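PDB 3LKV: ABC transporter substrate-binding protein from Vibrio cholerae, which probably binds a small solute, perhaps an aromatic amino acid such as the phenylalanine found in its cleft, for uptake by an ABC transporter. Local coordinates for residues Val11-Ile16 against Phe46-Ala51; Gln27-Gly32 against Gln249-Val254. One frame throughout, in Å; residues are numbered along the deposited sequence.

Contact 1 of 2, residues Val11-Ile16 against Phe46-Ala51; sequences VAVSQI and FDYKTA. With ZN (zinc ion), chain C.
Phe46 meets Val13, whose methyl CG2 sits over one face of its ring, 4.1 Å from the centroid and 27° off the ring normal: a CH-pi contact. Val13 CG2 is the branch anti to the carbonyl carbon, and CZ is its nearest ring atom at 3.7 Å. Leu29 and Leu30 of helix 20-35 also pack on this aromatic side chain.

Asp47 joins the backbone pairing, its N giving a hydrogen bond to Val11 O (2.9 Å) and its O receiving one from Val13 N (2.8 Å). On the sheet face it shares with Ala12, its carboxylate grips a zinc ion through both oxygens, OD1 at 1.9 Å and OD2 at 2.2 Å. Glu45 completes the chain's share of the site; Glu45 and Asp47 of the second subunit bind the same ion, so the metal bridges the two chains at the outermost strand of this chain's sheet. Lys10 is hydrogen-bonded to OD2, which probably offsets some of the negative charge.

The two strands run parallel, 16° between directions, as the two strands of a beta-alpha-beta unit whose connection is helix 20-35.

The ring of Tyr48 comes up beside Gln15, whose CB lies in plane at its edge, 3.9 Å from CE1; the amide and ring planes are 49° apart. Arg26 and Asp23 hold that amide, while Glu18 takes the phenol OH and Arg26 makes a cation-pi contact with the ring. Lys49 continues the backbone pairing, its N bonding to Val13 O and its O accepting from Gln15 N, while its NZ reaches Thr8 of the second subunit. Thr50 keeps OG1 for the N of Gln52. Ala51 N closes the pairing on Gln15 O (2.9 Å), and its CB meets Ile16 CD1.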
ATOM      1  N   VAL A  11       6.960   8.604   9.888  1.00 22.07           N
ATOM      2  CA  VAL A  11       7.562   9.217   8.719  1.00 20.50           C
ATOM      3  C   VAL A  11       6.416   9.735   7.846  1.00 21.11           C
ATOM      4  O   VAL A  11       5.544   8.956   7.449  1.00 20.59           O
ATOM      5  CB  VAL A  11       8.428   8.209   7.985  1.00 19.47           C
ATOM      6  CG1 VAL A  11       9.012   8.805   6.681  1.00 16.90           C
ATOM      7  CG2 VAL A  11       9.571   7.724   8.964  1.00 16.77           C
ATOM      8  N   ALA A  12       6.451  11.037   7.536  1.00 20.03           N
ATOM      9  CA  ALA A  12       5.409  11.678   6.765  1.00 20.21           C
ATOM     10  C   ALA A  12       6.007  12.193   5.460  1.00 19.17           C
ATOM     11  O   ALA A  12       6.972  12.950   5.489  1.00 19.42           O
ATOM     12  CB  ALA A  12       4.786  12.842   7.588  1.00 19.14           C
ATOM     13  N   VAL A  13       5.411  11.770   4.358  1.00 18.64           N
ATOM     14  CA  VAL A  13       5.934  11.948   3.041  1.00 18.78           C
ATOM     15  C   VAL A  13       5.025  12.841   2.231  1.00 19.25           C
ATOM     16  O   VAL A  13       3.842  12.537   2.065  1.00 19.65           O
ATOM     17  CB  VAL A  13       6.053  10.619   2.289  1.00 20.04           C
ATOM     18  CG1 VAL A  13       6.674  10.873   0.915  1.00 18.24           C
ATOM     19  CG2 VAL A  13       6.873   9.584   3.091  1.00 19.14           C
ATOM     20  N   SER A  14       5.563  13.954   1.761  1.00 18.94           N
ATOM     21  CA  SER A  14       4.851  14.865   0.919  1.00 19.38           C
ATOM     22  C   SER A  14       5.468  14.913  -0.477  1.00 20.98           C
ATOM     23  O   SER A  14       6.673  15.107  -0.628  1.00 19.89           O
ATOM     24  CB  SER A  14       4.973  16.232   1.536  1.00 19.77           C
ATOM     25  OG  SER A  14       4.264  17.219   0.786  1.00 23.50           O
ATOM     26  N   GLN A  15       4.619  14.836  -1.498  1.00 20.63           N
ATOM     27  CA  GLN A  15       5.043  14.660  -2.891  1.00 20.39           C
ATOM     28  C   GLN A  15       4.233  15.627  -3.712  1.00 20.30           C
ATOM     29  O   GLN A  15       3.002  15.690  -3.548  1.00 20.92           O
ATOM     30  CB  GLN A  15       4.711  13.225  -3.297  1.00 20.70           C
ATOM     31  CG  GLN A  15       5.257  12.817  -4.552  1.00 23.06           C
ATOM     32  CD  GLN A  15       4.963  11.346  -4.863  1.00 24.24           C
ATOM     33  OE1 GLN A  15       5.222  10.488  -4.052  1.00 24.56           O
ATOM     34  NE2 GLN A  15       4.467  11.077  -6.049  1.00 21.46           N
ATOM     35  N   ILE A  16       4.874  16.391  -4.599  1.00 19.64           N
ATOM     36  CA  ILE A  16       4.157  17.445  -5.303  1.00 18.76           C
ATOM     37  C   ILE A  16       3.005  16.900  -6.166  1.00 20.21           C
ATOM     38  O   ILE A  16       1.920  17.514  -6.266  1.00 20.18           O
ATOM     39  CB  ILE A  16       5.149  18.359  -6.085  1.00 18.73           C
ATOM     40  CG1 ILE A  16       4.445  19.534  -6.744  1.00 20.19           C
ATOM     41  CG2 ILE A  16       5.986  17.552  -7.099  1.00 16.32           C
ATOM     42  CD1 ILE A  16       3.671  20.487  -5.810  1.00 22.11           C
ATOM     43  N   PHE A  46       3.804   5.221   8.053  1.00 21.34           N
ATOM     44  CA  PHE A  46       4.326   5.877   6.860  1.00 22.50           C
ATOM     45  C   PHE A  46       3.108   6.609   6.268  1.00 22.37           C
ATOM     46  O   PHE A  46       2.258   6.011   5.670  1.00 22.31           O
ATOM     47  CB  PHE A  46       4.844   4.775   5.942  1.00 22.18           C
ATOM     48  CG  PHE A  46       5.491   5.233   4.710  1.00 22.72           C
ATOM     49  CD1 PHE A  46       6.835   5.502   4.675  1.00 25.05           C
ATOM     50  CD2 PHE A  46       4.766   5.318   3.522  1.00 28.41           C
ATOM     51  CE1 PHE A  46       7.468   5.861   3.484  1.00 24.10           C
ATOM     52  CE2 PHE A  46       5.395   5.687   2.321  1.00 26.03           C
ATOM     53  CZ  PHE A  46       6.735   5.942   2.301  1.00 26.09           C
ATOM     54  N   ASP A  47       3.006   7.884   6.503  1.00 22.60           N
ATOM     55  CA  ASP A  47       1.885   8.668   5.980  1.00 23.70           C
ATOM     56  C   ASP A  47       2.390   9.384   4.733  1.00 24.19           C
ATOM     57  O   ASP A  47       3.549   9.758   4.647  1.00 25.02           O
ATOM     58  CB  ASP A  47       1.473   9.723   7.001  1.00 24.01           C
ATOM     59  CG  ASP A  47       0.839   9.122   8.246  1.00 25.00           C
ATOM     60  OD1 ASP A  47       0.145   8.115   8.110  1.00 25.32           O
ATOM     61  OD2 ASP A  47       0.996   9.674   9.355  1.00 28.74           O
ATOM     62  N   TYR A  48       1.476   9.635   3.826  1.00 24.39           N
ATOM     63  CA  TYR A  48       1.754  10.041   2.485  1.00 24.19           C
ATOM     64  C   TYR A  48       0.634  10.993   2.021  1.00 23.06           C
ATOM     65  O   TYR A  48      -0.542  10.716   2.184  1.00 22.48           O
ATOM     66  CB  TYR A  48       1.783   8.786   1.611  1.00 25.16           C
ATOM     67  CG  TYR A  48       1.671   9.144   0.190  1.00 28.11           C
ATOM     68  CD1 TYR A  48       2.626   9.983  -0.397  1.00 32.61           C
ATOM     69  CD2 TYR A  48       0.563   8.765  -0.563  1.00 30.97           C
ATOM     70  CE1 TYR A  48       2.504  10.396  -1.718  1.00 31.94           C
ATOM     71  CE2 TYR A  48       0.429   9.181  -1.895  1.00 31.10           C
ATOM     72  CZ  TYR A  48       1.401  10.002  -2.445  1.00 30.95           C
ATOM     73  OH  TYR A  48       1.293  10.391  -3.772  1.00 36.00           O
ATOM     74  N   LYS A  49       0.999  12.112   1.419  1.00 23.16           N
ATOM     75  CA  LYS A  49       0.037  13.018   0.795  1.00 23.19           C
ATOM     76  C   LYS A  49       0.624  13.546  -0.523  1.00 22.29           C
ATOM     77  O   LYS A  49       1.825  13.901  -0.573  1.00 20.71           O
ATOM     78  CB  LYS A  49      -0.282  14.198   1.709  1.00 24.07           C
ATOM     79  CG  LYS A  49      -1.236  13.954   2.935  1.00 30.05           C
ATOM     80  CD  LYS A  49      -2.648  13.435   2.519  1.00 39.98           C
ATOM     81  CE  LYS A  49      -3.727  13.440   3.697  1.00 42.28           C
ATOM     82  NZ  LYS A  49      -3.958  14.877   4.135  1.00 41.73           N
ATOM     83  N   THR A  50      -0.224  13.633  -1.565  1.00 20.36           N
ATOM     84  CA  THR A  50       0.179  14.269  -2.787  1.00 20.11           C
ATOM     85  C   THR A  50      -0.508  15.628  -2.850  1.00 20.09           C
ATOM     86  O   THR A  50      -1.665  15.755  -2.470  1.00 19.33           O
ATOM     87  CB  THR A  50      -0.128  13.463  -4.060  1.00 20.60           C
ATOM     88  OG1 THR A  50       0.026  14.359  -5.184  1.00 21.56           O
ATOM     89  CG2 THR A  50      -1.577  12.900  -4.061  1.00 18.88           C
ATOM     90  N   ALA A  51       0.230  16.629  -3.336  1.00 19.01           N
ATOM     91  CA  ALA A  51      -0.296  17.953  -3.516  1.00 19.19           C
ATOM     92  C   ALA A  51      -1.044  18.103  -4.822  1.00 19.05           C
ATOM     93  O   ALA A  51      -1.532  19.179  -5.134  1.00 20.70           O
ATOM     94  CB  ALA A  51       0.794  19.019  -3.391  1.00 17.97           C
TER
HETATM   95 ZN    ZN C 401      -0.512   8.243   9.936  0.50 31.30          ZN

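Contact 2 of 2, residues Gln27-Gly32 against Gln249-Val254; sequences QGLLDG and QTADYV
Leu29 and Ala251 make the main apolar meeting between helices 20-35 and 243-258. One methyl of the leucine does this work: CD1 lies 3.8 Å from Ala251 CA and 4.0 Å from Ala251 CB. The same CD1 reaches Thr250 CG2 at 4.1 Å and Val254 CG2 at 4.3 Å, so a single branch rests among three residues on one side of helix 243-258. With CG anti to its backbone N (chi1 169°), Leu29 sends this branch to the partner helix although its CB leaves the backbone in another direction.

Contact between side chain and backbone comes from Gly32. Ala251 CB abuts Gly32 C at 3.4 Å and Gly32 CA at 3.7 Å, and the two alpha carbons come within 5.2 Å. A small residue thus faces a glycine where the segments are nearest, and their axes approach to 7.7 Å while crossing at -55°. This is close packing of helices through small residues.

The polar bonds made by these side chains lie within one helix or reach beyond the two segments. Thr250 OG1 bonds to Ile246 O in its own helix and to Thr96 OG1, while its methyl is the part turned to Leu29. Gln27 NE2 donates to Asp31 OD1 along the flank of helix 20-35, meeting it from above the carboxylate plane; Asp31 OD2 is bonded to Tyr244, earlier on helix 243-258.

Between these two segments the interface is therefore apolar and buried, and its fit rests on shape and close backbone approach rather than on directional bonds.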
ATOM      1  N   GLN A  27       8.351   4.442  -3.532  1.00 22.46           N
ATOM      2  CA  GLN A  27       8.372   2.998  -3.310  1.00 23.27           C
ATOM      3  C   GLN A  27       9.744   2.556  -2.804  1.00 22.69           C
ATOM      4  O   GLN A  27       9.890   1.684  -1.919  1.00 22.53           O
ATOM      5  CB  GLN A  27       8.069   2.263  -4.614  1.00 24.34           C
ATOM      6  CG  GLN A  27       7.894   0.735  -4.429  1.00 26.76           C
ATOM      7  CD  GLN A  27       6.762   0.372  -3.478  1.00 30.71           C
ATOM      8  OE1 GLN A  27       5.617   0.695  -3.747  1.00 36.78           O
ATOM      9  NE2 GLN A  27       7.074  -0.327  -2.362  1.00 32.75           N
ATOM     10  N   GLY A  28      10.757   3.145  -3.404  1.00 21.51           N
ATOM     11  CA  GLY A  28      12.129   2.890  -2.983  1.00 22.25           C
ATOM     12  C   GLY A  28      12.395   3.237  -1.525  1.00 21.21           C
ATOM     13  O   GLY A  28      13.082   2.498  -0.804  1.00 20.54           O
ATOM     14  N   LEU A  29      11.826   4.348  -1.091  1.00 20.31           N
ATOM     15  CA  LEU A  29      11.955   4.751   0.276  1.00 20.10           C
ATOM     16  C   LEU A  29      11.319   3.724   1.236  1.00 21.19           C
ATOM     17  O   LEU A  29      11.906   3.354   2.261  1.00 20.14           O
ATOM     18  CB  LEU A  29      11.317   6.117   0.455  1.00 19.39           C
ATOM     19  CG  LEU A  29      11.158   6.553   1.917  1.00 19.30           C
ATOM     20  CD1 LEU A  29      12.503   6.601   2.632  1.00 21.69           C
ATOM     21  CD2 LEU A  29      10.466   7.936   1.948  1.00 17.53           C
ATOM     22  N   LEU A  30      10.085   3.341   0.903  1.00 20.47           N
ATOM     23  CA  LEU A  30       9.362   2.368   1.643  1.00 21.68           C
ATOM     24  C   LEU A  30      10.127   1.020   1.748  1.00 21.55           C
ATOM     25  O   LEU A  30      10.245   0.473   2.834  1.00 20.52           O
ATOM     26  CB  LEU A  30       7.981   2.165   1.011  1.00 21.68           C
ATOM     27  CG  LEU A  30       6.993   1.249   1.761  1.00 26.20           C
ATOM     28  CD1 LEU A  30       6.633   1.924   3.149  1.00 28.80           C
ATOM     29  CD2 LEU A  30       5.713   0.932   0.903  1.00 27.59           C
ATOM     30  N   ASP A  31      10.642   0.512   0.631  1.00 22.07           N
ATOM     31  CA  ASP A  31      11.373  -0.773   0.617  1.00 22.57           C
ATOM     32  C   ASP A  31      12.707  -0.641   1.344  1.00 22.05           C
ATOM     33  O   ASP A  31      13.116  -1.535   2.074  1.00 21.81           O
ATOM     34  CB  ASP A  31      11.617  -1.263  -0.812  1.00 24.02           C
ATOM     35  CG  ASP A  31      10.302  -1.522  -1.602  1.00 26.96           C
ATOM     36  OD1 ASP A  31       9.214  -1.549  -0.983  1.00 28.13           O
ATOM     37  OD2 ASP A  31      10.385  -1.701  -2.846  1.00 29.06           O
ATOM     38  N   GLY A  32      13.366   0.500   1.190  1.00 21.61           N
ATOM     39  CA  GLY A  32      14.624   0.712   1.890  1.00 21.43           C
ATOM     40  C   GLY A  32      14.412   0.785   3.398  1.00 21.17           C
ATOM     41  O   GLY A  32      15.230   0.269   4.171  1.00 20.03           O
ATOM     42  N   GLN A 249      18.178   4.884  -1.252  1.00 22.16           N
ATOM     43  CA  GLN A 249      19.209   5.633  -0.515  1.00 21.95           C
ATOM     44  C   GLN A 249      18.626   6.668   0.414  1.00 20.60           C
ATOM     45  O   GLN A 249      19.245   7.010   1.414  1.00 20.09           O
ATOM     46  CB  GLN A 249      20.146   6.395  -1.439  1.00 23.43           C
ATOM     47  CG  GLN A 249      21.072   5.635  -2.337  1.00 28.14           C
ATOM     48  CD  GLN A 249      21.867   6.629  -3.232  1.00 33.75           C
ATOM     49  OE1 GLN A 249      22.475   7.610  -2.760  1.00 35.14           O
ATOM     50  NE2 GLN A 249      21.814   6.394  -4.515  1.00 37.94           N
ATOM     51  N   THR A 250      17.473   7.228   0.068  1.00 20.39           N
ATOM     52  CA  THR A 250      16.778   8.134   0.990  1.00 19.02           C
ATOM     53  C   THR A 250      16.498   7.474   2.351  1.00 18.82           C
ATOM     54  O   THR A 250      16.554   8.123   3.384  1.00 19.07           O
ATOM     55  CB  THR A 250      15.467   8.648   0.387  1.00 20.40           C
ATOM     56  OG1 THR A 250      15.699   9.172  -0.950  1.00 18.73           O
ATOM     57  CG2 THR A 250      14.839   9.690   1.318  1.00 18.43           C
ATOM     58  N   ALA A 251      16.265   6.177   2.370  1.00 18.56           N
ATOM     59  CA  ALA A 251      15.962   5.478   3.625  1.00 18.37           C
ATOM     60  C   ALA A 251      17.151   5.456   4.547  1.00 18.88           C
ATOM     61  O   ALA A 251      16.972   5.377   5.741  1.00 19.85           O
ATOM     62  CB  ALA A 251      15.495   4.034   3.354  1.00 17.61           C
ATOM     63  N   ASP A 252      18.360   5.446   4.007  1.00 19.05           N
ATOM     64  CA  ASP A 252      19.547   5.597   4.817  1.00 20.82           C
ATOM     65  C   ASP A 252      19.530   6.865   5.630  1.00 20.22           C
ATOM     66  O   ASP A 252      19.884   6.825   6.781  1.00 19.99           O
ATOM     67  CB  ASP A 252      20.850   5.649   3.990  1.00 22.42           C
ATOM     68  CG  ASP A 252      21.161   4.354   3.265  1.00 26.93           C
ATOM     69  OD1 ASP A 252      20.514   3.301   3.530  1.00 31.46           O
ATOM     70  OD2 ASP A 252      22.091   4.393   2.409  1.00 34.44           O
ATOM     71  N   TYR A 253      19.164   7.995   5.034  1.00 19.70           N
ATOM     72  CA  TYR A 253      19.090   9.246   5.775  1.00 18.79           C
ATOM     73  C   TYR A 253      17.991   9.178   6.860  1.00 18.77           C
ATOM     74  O   TYR A 253      18.176   9.506   8.054  1.00 17.02           O
ATOM     75  CB  TYR A 253      18.777  10.427   4.799  1.00 20.44           C
ATOM     76  CG  TYR A 253      19.935  10.916   3.936  1.00 19.68           C
ATOM     77  CD1 TYR A 253      20.655  12.068   4.288  1.00 17.58           C
ATOM     78  CD2 TYR A 253      20.284  10.268   2.767  1.00 22.30           C
ATOM     79  CE1 TYR A 253      21.723  12.523   3.554  1.00 19.64           C
ATOM     80  CE2 TYR A 253      21.413  10.729   1.980  1.00 22.43           C
ATOM     81  CZ  TYR A 253      22.108  11.857   2.390  1.00 23.27           C
ATOM     82  OH  TYR A 253      23.160  12.361   1.649  1.00 21.68           O
ATOM     83  N   VAL A 254      16.806   8.763   6.447  1.00 18.76           N
ATOM     84  CA  VAL A 254      15.704   8.653   7.399  1.00 17.91           C
ATOM     85  C   VAL A 254      16.086   7.725   8.583  1.00 18.21           C
ATOM     86  O   VAL A 254      15.914   8.090   9.727  1.00 17.85           O
ATOM     87  CB  VAL A 254      14.440   8.169   6.707  1.00 18.36           C
ATOM     88  CG1 VAL A 254      13.367   7.885   7.733  1.00 15.90           C
ATOM     89  CG2 VAL A 254      13.958   9.201   5.677  1.00 14.75           C
TER

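How the contacts relate
Contacts 1 and 2 lie in the same lobe, their centres 14 Å apart, on one side of the chain's centre. Helix 20-35, which supplies 27-32 in contact 2, connects the two strands paired in contact 1, whereas 249-254 comes about 200 residues after 46-51, once the chain has passed through five of the six strands of the other sheet. The layers touch directly: Phe46 CG meets Leu30 CD1 at 3.8 Å, and Val11 CG2 meets Val254 CG1 at 4.0 Å. Helices 20-35 and 243-258 therefore both pack on the parallel sheet, so this lobe is built from both early and late parts of the chain, as in periplasmic binding proteins.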